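PDB 3NRN: amine oxidase domain-containing protein from Pyrococcus furiosus, which is of uncharacterised function but binds adenosine monophosphate and is probably a flavin-dependent oxidoreductase. Local coordinates for residues S267-R281 and I340-Y352. Residues are numbered along the deposited sequence; the frame is centred on the assembly and turned at random.
Sequences SEGIKFNLAVPGEPR and IFPEGEPLLAQVY
K271-Q350, N273-L348 and A275-E345 are the hydrogen-bonded pairs that zip strand 269-277 to antiparallel strand 345-351, the edge strand of a mixed sheet; G269 and Y352 bond both ways just beyond the strand end. K271 N to Q350 O and Q350 N to K271 O both measure 2.7 Å and lie in the carbonyl plane. A classic beta bulge interrupts the ladder: L347 and L348 both face N273, whose O takes L347 N at 3.0 Å and L348 N only weakly. Next to the bulge, the N273 amide links L348 to Q350, ND2 giving one proton to Q350 OE1 (2.9 Å, 163°) and the other to L348 O (2.9 Å), each from above the carbonyl plane. A leucine here would probably leave Q350 OE1 without this donor and L348 O with only the backbone N-H. The K271 chain, bent at chi3 (55°), crosses Y352 obliquely, CD 3.3 Å from Y352 CE2. On this face A275 CB presses tightly on L347 CG (3.5 Å); on the F272 and A349 face, L274 CD2 meets F341 CD2 at 3.6 Å beside V276 CG1. Q350 NE2 bonds S50 O, and K271 NZ S50 O and G52 O, tying both strands to strand 47-50 and its end, whereas F272 and A349 turn toward W334 of helix 326-340.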
ATOM      1  N   SER A 267       3.941  -9.891  -6.944  1.00 51.37           N
ATOM      2  CA  SER A 267       5.311  -9.390  -6.960  1.00 52.96           C
ATOM      3  C   SER A 267       5.816  -9.352  -5.524  1.00 51.32           C
ATOM      4  O   SER A 267       5.353  -8.539  -4.721  1.00 52.88           O
ATOM      5  CB  SER A 267       5.358  -7.980  -7.562  1.00 57.31           C
ATOM      6  OG  SER A 267       4.940  -7.984  -8.919  1.00 55.04           O
ATOM      7  N   GLU A 268       6.758 -10.234  -5.200  1.00 43.23           N
ATOM      8  CA  GLU A 268       7.306 -10.299  -3.853  1.00 39.05           C
ATOM      9  C   GLU A 268       8.231  -9.149  -3.485  1.00 36.39           C
ATOM     10  O   GLU A 268       8.809  -8.483  -4.346  1.00 32.19           O
ATOM     11  CB  GLU A 268       8.058 -11.613  -3.634  1.00 48.32           C
ATOM     12  CG  GLU A 268       7.181 -12.802  -3.290  1.00 60.43           C
ATOM     13  CD  GLU A 268       6.889 -13.671  -4.491  1.00 67.69           C
ATOM     14  OE1 GLU A 268       7.857 -14.130  -5.137  1.00 76.63           O
ATOM     15  OE2 GLU A 268       5.697 -13.900  -4.786  1.00 67.81           O
ATOM     16  N   GLY A 269       8.366  -8.938  -2.180  1.00 33.69           N
ATOM     17  CA  GLY A 269       9.227  -7.891  -1.670  1.00 33.86           C
ATOM     18  C   GLY A 269       9.860  -8.327  -0.361  1.00 30.66           C
ATOM     19  O   GLY A 269       9.380  -9.247   0.305  1.00 25.13           O
ATOM     20  N   ILE A 270      10.953  -7.674   0.009  1.00 24.56           N
ATOM     21  CA  ILE A 270      11.628  -7.996   1.247  1.00 22.53           C
ATOM     22  C   ILE A 270      11.770  -6.726   2.060  1.00 26.24           C
ATOM     23  O   ILE A 270      12.128  -5.672   1.532  1.00 25.08           O
ATOM     24  CB  ILE A 270      13.035  -8.622   1.001  1.00 25.16           C
ATOM     25  CG1 ILE A 270      12.889  -9.954   0.258  1.00 30.13           C
ATOM     26  CG2 ILE A 270      13.747  -8.849   2.333  1.00 25.23           C
ATOM     27  CD1 ILE A 270      14.170 -10.754   0.133  1.00 30.40           C
ATOM     28  N   LYS A 271      11.459  -6.835   3.346  1.00 24.03           N
ATOM     29  CA  LYS A 271      11.554  -5.714   4.265  1.00 29.13           C
ATOM     30  C   LYS A 271      12.670  -5.973   5.264  1.00 27.94           C
ATOM     31  O   LYS A 271      12.783  -7.066   5.818  1.00 33.80           O
ATOM     32  CB  LYS A 271      10.235  -5.528   5.012  1.00 31.33           C
ATOM     33  CG  LYS A 271       9.320  -4.472   4.414  1.00 34.20           C
ATOM     34  CD  LYS A 271       7.926  -4.548   5.016  1.00 39.46           C
ATOM     35  CE  LYS A 271       7.950  -4.450   6.537  1.00 35.01           C
ATOM     36  NZ  LYS A 271       6.607  -4.786   7.099  1.00 38.34           N
ATOM     37  N   PHE A 272      13.497  -4.961   5.479  1.00 28.87           N
ATOM     38  CA  PHE A 272      14.606  -5.060   6.413  1.00 27.79           C
ATOM     39  C   PHE A 272      14.364  -4.119   7.580  1.00 25.93           C
ATOM     40  O   PHE A 272      14.213  -2.914   7.401  1.00 34.68           O
ATOM     41  CB  PHE A 272      15.918  -4.694   5.708  1.00 20.34           C
ATOM     42  CG  PHE A 272      16.319  -5.672   4.640  1.00 33.20           C
ATOM     43  CD1 PHE A 272      17.125  -6.763   4.946  1.00 34.29           C
ATOM     44  CD2 PHE A 272      15.853  -5.529   3.335  1.00 32.62           C
ATOM     45  CE1 PHE A 272      17.464  -7.699   3.969  1.00 33.05           C
ATOM     46  CE2 PHE A 272      16.186  -6.459   2.350  1.00 30.78           C
ATOM     47  CZ  PHE A 272      16.993  -7.546   2.668  1.00 30.29           C
ATOM     48  N   ASN A 273      14.308  -4.681   8.778  1.00 27.21           N
ATOM     49  CA  ASN A 273      14.101  -3.888   9.982  1.00 29.36           C
ATOM     50  C   ASN A 273      15.477  -3.801  10.643  1.00 28.10           C
ATOM     51  O   ASN A 273      16.017  -4.811  11.087  1.00 35.41           O
ATOM     52  CB  ASN A 273      13.091  -4.592  10.889  1.00 24.46           C
ATOM     53  CG  ASN A 273      11.744  -4.816  10.201  1.00 31.48           C
ATOM     54  OD1 ASN A 273      10.950  -3.890  10.059  1.00 30.84           O
ATOM     55  ND2 ASN A 273      11.494  -6.046   9.760  1.00 21.84           N
ATOM     56  N   LEU A 274      16.037  -2.595  10.692  1.00 28.07           N
ATOM     57  CA  LEU A 274      17.374  -2.375  11.244  1.00 29.73           C
ATOM     58  C   LEU A 274      17.386  -1.509  12.501  1.00 31.32           C
ATOM     59  O   LEU A 274      16.816  -0.420  12.519  1.00 37.55           O
ATOM     60  CB  LEU A 274      18.255  -1.721  10.171  1.00 31.58           C
ATOM     61  CG  LEU A 274      19.752  -1.538  10.438  1.00 29.97           C
ATOM     62  CD1 LEU A 274      20.450  -2.889  10.375  1.00 31.97           C
ATOM     63  CD2 LEU A 274      20.345  -0.594   9.396  1.00 33.10           C
ATOM     64  N   ALA A 275      18.047  -1.994  13.547  1.00 37.83           N
ATOM     65  CA  ALA A 275      18.139  -1.254  14.806  1.00 39.68           C
ATOM     66  C   ALA A 275      19.468  -0.510  14.886  1.00 44.17           C
ATOM     67  O   ALA A 275      20.493  -1.087  15.248  1.00 49.39           O
ATOM     68  CB  ALA A 275      18.003  -2.211  15.985  1.00 41.95           C
ATOM     69  N   VAL A 276      19.445   0.773  14.542  1.00 42.76           N
ATOM     70  CA  VAL A 276      20.647   1.593  14.571  1.00 42.65           C
ATOM     71  C   VAL A 276      20.754   2.341  15.902  1.00 50.72           C
ATOM     72  O   VAL A 276      19.834   3.052  16.310  1.00 43.77           O
ATOM     73  CB  VAL A 276      20.663   2.610  13.400  1.00 44.84           C
ATOM     74  CG1 VAL A 276      20.463   1.882  12.074  1.00 37.88           C
ATOM     75  CG2 VAL A 276      19.579   3.649  13.590  1.00 54.61           C
ATOM     76  N   PRO A 277      21.882   2.170  16.607  1.00 48.32           N
ATOM     77  CA  PRO A 277      22.104   2.833  17.895  1.00 47.15           C
ATOM     78  C   PRO A 277      22.218   4.349  17.775  1.00 45.58           C
ATOM     79  O   PRO A 277      22.813   4.862  16.827  1.00 46.29           O
ATOM     80  CB  PRO A 277      23.407   2.203  18.386  1.00 52.39           C
ATOM     81  CG  PRO A 277      23.392   0.844  17.755  1.00 53.47           C
ATOM     82  CD  PRO A 277      22.917   1.151  16.360  1.00 52.66           C
ATOM     83  N   GLY A 278      21.636   5.066  18.733  1.00 44.55           N
ATOM     84  CA  GLY A 278      21.738   6.513  18.714  1.00 46.79           C
ATOM     85  C   GLY A 278      20.519   7.320  18.315  1.00 51.36           C
ATOM     86  O   GLY A 278      19.379   6.886  18.470  1.00 53.34           O
ATOM     87  N   GLU A 279      20.787   8.515  17.798  1.00 54.92           N
ATOM     88  CA  GLU A 279      19.755   9.452  17.371  1.00 55.57           C
ATOM     89  C   GLU A 279      19.315   9.216  15.930  1.00 56.09           C
ATOM     90  O   GLU A 279      20.028   8.588  15.149  1.00 59.23           O
ATOM     91  CB  GLU A 279      20.281  10.885  17.510  1.00 59.60           C
ATOM     92  CG  GLU A 279      20.626  11.288  18.934  1.00 62.85           C
ATOM     93  CD  GLU A 279      19.407  11.349  19.832  1.00 68.14           C
ATOM     94  OE1 GLU A 279      18.515  12.186  19.569  1.00 69.24           O
ATOM     95  OE2 GLU A 279      19.339  10.561  20.801  1.00 67.92           O
ATOM     96  N   PRO A 280      18.129   9.730  15.557  1.00 54.00           N
ATOM     97  CA  PRO A 280      17.625   9.556  14.194  1.00 52.48           C
ATOM     98  C   PRO A 280      18.681   9.974  13.180  1.00 52.70           C
ATOM     99  O   PRO A 280      19.301  11.028  13.321  1.00 58.38           O
ATOM    100  CB  PRO A 280      16.388  10.453  14.164  1.00 58.79           C
ATOM    101  CG  PRO A 280      16.701  11.505  15.190  1.00 56.57           C
ATOM    102  CD  PRO A 280      17.288  10.682  16.302  1.00 50.69           C
ATOM    103  N   ARG A 281      18.877   9.144  12.161  1.00 49.43           N
ATOM    104  CA  ARG A 281      19.881   9.406  11.140  1.00 44.86           C
ATOM    105  C   ARG A 281      19.352  10.106   9.894  1.00 42.92           C
ATOM    106  O   ARG A 281      20.121  10.713   9.151  1.00 43.66           O
ATOM    107  CB  ARG A 281      20.557   8.092  10.728  1.00 53.23           C
ATOM    108  CG  ARG A 281      21.200   7.315  11.873  1.00 53.00           C
ATOM    109  CD  ARG A 281      22.255   8.145  12.593  1.00 63.67           C
ATOM    110  NE  ARG A 281      22.843   7.435  13.729  1.00 69.91           N
ATOM    111  CZ  ARG A 281      23.759   6.475  13.628  1.00 63.62           C
ATOM    112  NH1 ARG A 281      24.208   6.099  12.436  1.00 64.41           N
ATOM    113  NH2 ARG A 281      24.223   5.887  14.723  1.00 59.43           N
ATOM    114  N   ILE A 340      25.904   1.208   4.605  1.00 44.22           N
ATOM    115  CA  ILE A 340      25.275   2.510   4.827  1.00 40.65           C
ATOM    116  C   ILE A 340      25.216   2.840   6.311  1.00 35.01           C
ATOM    117  O   ILE A 340      25.431   3.986   6.707  1.00 37.23           O
ATOM    118  CB  ILE A 340      23.835   2.551   4.261  1.00 36.99           C
ATOM    119  CG1 ILE A 340      23.854   2.244   2.763  1.00 41.70           C
ATOM    120  CG2 ILE A 340      23.215   3.921   4.508  1.00 35.07           C
ATOM    121  CD1 ILE A 340      22.477   2.160   2.134  1.00 40.64           C
ATOM    122  N   PHE A 341      24.910   1.824   7.115  1.00 37.17           N
ATOM    123  CA  PHE A 341      24.811   1.950   8.569  1.00 35.50           C
ATOM    124  C   PHE A 341      25.763   0.953   9.231  1.00 40.54           C
ATOM    125  O   PHE A 341      25.366  -0.162   9.573  1.00 42.08           O
ATOM    126  CB  PHE A 341      23.387   1.651   9.040  1.00 34.68           C
ATOM    127  CG  PHE A 341      22.363   2.627   8.549  1.00 44.12           C
ATOM    128  CD1 PHE A 341      22.293   3.911   9.082  1.00 43.91           C
ATOM    129  CD2 PHE A 341      21.456   2.260   7.561  1.00 42.56           C
ATOM    130  CE1 PHE A 341      21.333   4.814   8.640  1.00 43.59           C
ATOM    131  CE2 PHE A 341      20.492   3.155   7.111  1.00 45.86           C
ATOM    132  CZ  PHE A 341      20.429   4.437   7.652  1.00 45.72           C
ATOM    133  N   PRO A 342      27.032   1.347   9.423  1.00 42.94           N
ATOM    134  CA  PRO A 342      28.039   0.485  10.046  1.00 43.39           C
ATOM    135  C   PRO A 342      27.636  -0.053  11.418  1.00 42.84           C
ATOM    136  O   PRO A 342      27.874  -1.220  11.729  1.00 44.75           O
ATOM    137  CB  PRO A 342      29.266   1.392  10.120  1.00 45.26           C
ATOM    138  CG  PRO A 342      29.108   2.254   8.905  1.00 44.34           C
ATOM    139  CD  PRO A 342      27.639   2.613   8.974  1.00 48.65           C
ATOM    140  N   GLU A 343      27.016   0.797  12.231  1.00 47.57           N
ATOM    141  CA  GLU A 343      26.607   0.402  13.576  1.00 49.96           C
ATOM    142  C   GLU A 343      25.248  -0.287  13.644  1.00 48.81           C
ATOM    143  O   GLU A 343      24.805  -0.685  14.721  1.00 52.85           O
ATOM    144  CB  GLU A 343      26.598   1.626  14.496  1.00 49.11           C
ATOM    145  CG  GLU A 343      27.884   2.439  14.452  1.00 50.27           C
ATOM    146  CD  GLU A 343      29.121   1.592  14.686  1.00 63.55           C
ATOM    147  OE1 GLU A 343      29.255   1.012  15.787  1.00 67.50           O
ATOM    148  OE2 GLU A 343      29.959   1.501  13.763  1.00 69.18           O
ATOM    149  N   GLY A 344      24.591  -0.438  12.500  1.00 48.94           N
ATOM    150  CA  GLY A 344      23.282  -1.073  12.486  1.00 41.15           C
ATOM    151  C   GLY A 344      23.274  -2.562  12.779  1.00 37.47           C
ATOM    152  O   GLY A 344      24.125  -3.302  12.293  1.00 37.79           O
ATOM    153  N   GLU A 345      22.302  -3.007  13.573  1.00 41.21           N
ATOM    154  CA  GLU A 345      22.186  -4.421  13.912  1.00 45.56           C
ATOM    155  C   GLU A 345      20.857  -5.030  13.465  1.00 42.98           C
ATOM    156  O   GLU A 345      19.797  -4.700  13.992  1.00 48.15           O
ATOM    157  CB  GLU A 345      22.391  -4.620  15.417  1.00 53.76           C
ATOM    158  CG  GLU A 345      22.066  -3.403  16.269  1.00 56.78           C
ATOM    159  CD  GLU A 345      22.770  -3.437  17.618  1.00 61.45           C
ATOM    160  OE1 GLU A 345      22.629  -2.471  18.397  1.00 55.45           O
ATOM    161  OE2 GLU A 345      23.471  -4.430  17.900  1.00 70.33           O
ATOM    162  N   PRO A 346      20.908  -5.936  12.476  1.00 43.14           N
ATOM    163  CA  PRO A 346      19.745  -6.626  11.911  1.00 39.93           C
ATOM    164  C   PRO A 346      18.750  -7.134  12.949  1.00 44.24           C
ATOM    165  O   PRO A 346      19.114  -7.886  13.852  1.00 47.32           O
ATOM    166  CB  PRO A 346      20.379  -7.764  11.117  1.00 33.55           C
ATOM    167  CG  PRO A 346      21.648  -7.145  10.623  1.00 33.26           C
ATOM    168  CD  PRO A 346      22.155  -6.414  11.847  1.00 40.99           C
ATOM    169  N   LEU A 347      17.493  -6.718  12.810  1.00 41.77           N
ATOM    170  CA  LEU A 347      16.436  -7.137  13.728  1.00 39.92           C
ATOM    171  C   LEU A 347      15.587  -8.242  13.116  1.00 39.70           C
ATOM    172  O   LEU A 347      15.309  -9.253  13.758  1.00 37.33           O
ATOM    173  CB  LEU A 347      15.519  -5.962  14.075  1.00 39.40           C
ATOM    174  CG  LEU A 347      15.966  -4.906  15.082  1.00 48.68           C
ATOM    175  CD1 LEU A 347      14.891  -3.832  15.181  1.00 48.48           C
ATOM    176  CD2 LEU A 347      16.197  -5.546  16.439  1.00 42.83           C
ATOM    177  N   LEU A 348      15.176  -8.037  11.867  1.00 38.18           N
ATOM    178  CA  LEU A 348      14.338  -9.005  11.180  1.00 32.70           C
ATOM    179  C   LEU A 348      14.129  -8.639   9.715  1.00 38.85           C
ATOM    180  O   LEU A 348      13.963  -7.466   9.365  1.00 31.56           O
ATOM    181  CB  LEU A 348      12.975  -9.088  11.874  1.00 31.82           C
ATOM    182  CG  LEU A 348      11.895  -9.984  11.269  1.00 32.22           C
ATOM    183  CD1 LEU A 348      12.155 -11.432  11.657  1.00 30.68           C
ATOM    184  CD2 LEU A 348      10.529  -9.546  11.776  1.00 31.65           C
ATOM    185  N   ALA A 349      14.147  -9.657   8.863  1.00 31.28           N
ATOM    186  CA  ALA A 349      13.922  -9.470   7.441  1.00 34.67           C
ATOM    187  C   ALA A 349      12.571 -10.122   7.201  1.00 36.22           C
ATOM    188  O   ALA A 349      12.358 -11.268   7.589  1.00 33.94           O
ATOM    189  CB  ALA A 349      15.002 -10.173   6.633  1.00 38.87           C
ATOM    190  N   GLN A 350      11.650  -9.391   6.590  1.00 32.52           N
ATOM    191  CA  GLN A 350      10.326  -9.938   6.328  1.00 31.71           C
ATOM    192  C   GLN A 350      10.077 -10.080   4.836  1.00 34.72           C
ATOM    193  O   GLN A 350      10.275  -9.130   4.072  1.00 26.19           O
ATOM    194  CB  GLN A 350       9.249  -9.039   6.939  1.00 30.28           C
ATOM    195  CG  GLN A 350       9.158  -9.093   8.453  1.00 32.34           C
ATOM    196  CD  GLN A 350       8.366  -7.924   9.016  1.00 26.68           C
ATOM    197  OE1 GLN A 350       8.778  -6.771   8.895  1.00 25.24           O
ATOM    198  NE2 GLN A 350       7.228  -8.215   9.628  1.00 28.83           N
ATOM    199  N   VAL A 351       9.647 -11.271   4.430  1.00 35.83           N
ATOM    200  CA  VAL A 351       9.349 -11.550   3.031  1.00 37.50           C
ATOM    201  C   VAL A 351       7.846 -11.428   2.813  1.00 39.83           C
ATOM    202  O   VAL A 351       7.060 -12.071   3.505  1.00 38.77           O
ATOM    203  CB  VAL A 351       9.782 -12.980   2.631  1.00 42.81           C
ATOM    204  CG1 VAL A 351       9.501 -13.211   1.149  1.00 44.71           C
ATOM    205  CG2 VAL A 351      11.254 -13.184   2.926  1.00 37.33           C
ATOM    206  N   TYR A 352       7.450 -10.606   1.847  1.00 44.36           N
ATOM    207  CA  TYR A 352       6.035 -10.405   1.556  1.00 43.54           C
ATOM    208  C   TYR A 352       5.706 -10.666   0.093  1.00 47.22           C
ATOM    209  O   TYR A 352       6.481 -10.318  -0.797  1.00 45.85           O
ATOM    210  CB  TYR A 352       5.624  -8.982   1.929  1.00 49.06           C
ATOM    211  CG  TYR A 352       5.615  -8.715   3.418  1.00 56.30           C
ATOM    212  CD1 TYR A 352       4.743  -9.404   4.263  1.00 63.16           C
ATOM    213  CD2 TYR A 352       6.466  -7.766   3.984  1.00 64.59           C
ATOM    214  CE1 TYR A 352       4.718  -9.156   5.635  1.00 63.64           C
ATOM    215  CE2 TYR A 352       6.448  -7.508   5.359  1.00 60.06           C
ATOM    216  CZ  TYR A 352       5.572  -8.206   6.175  1.00 61.48           C
ATOM    217  OH  TYR A 352       5.550  -7.957   7.529  1.00 64.41           O
TER
HETATM  218  O   HOH W   1      25.807   3.368  11.420  1.00 49.26           O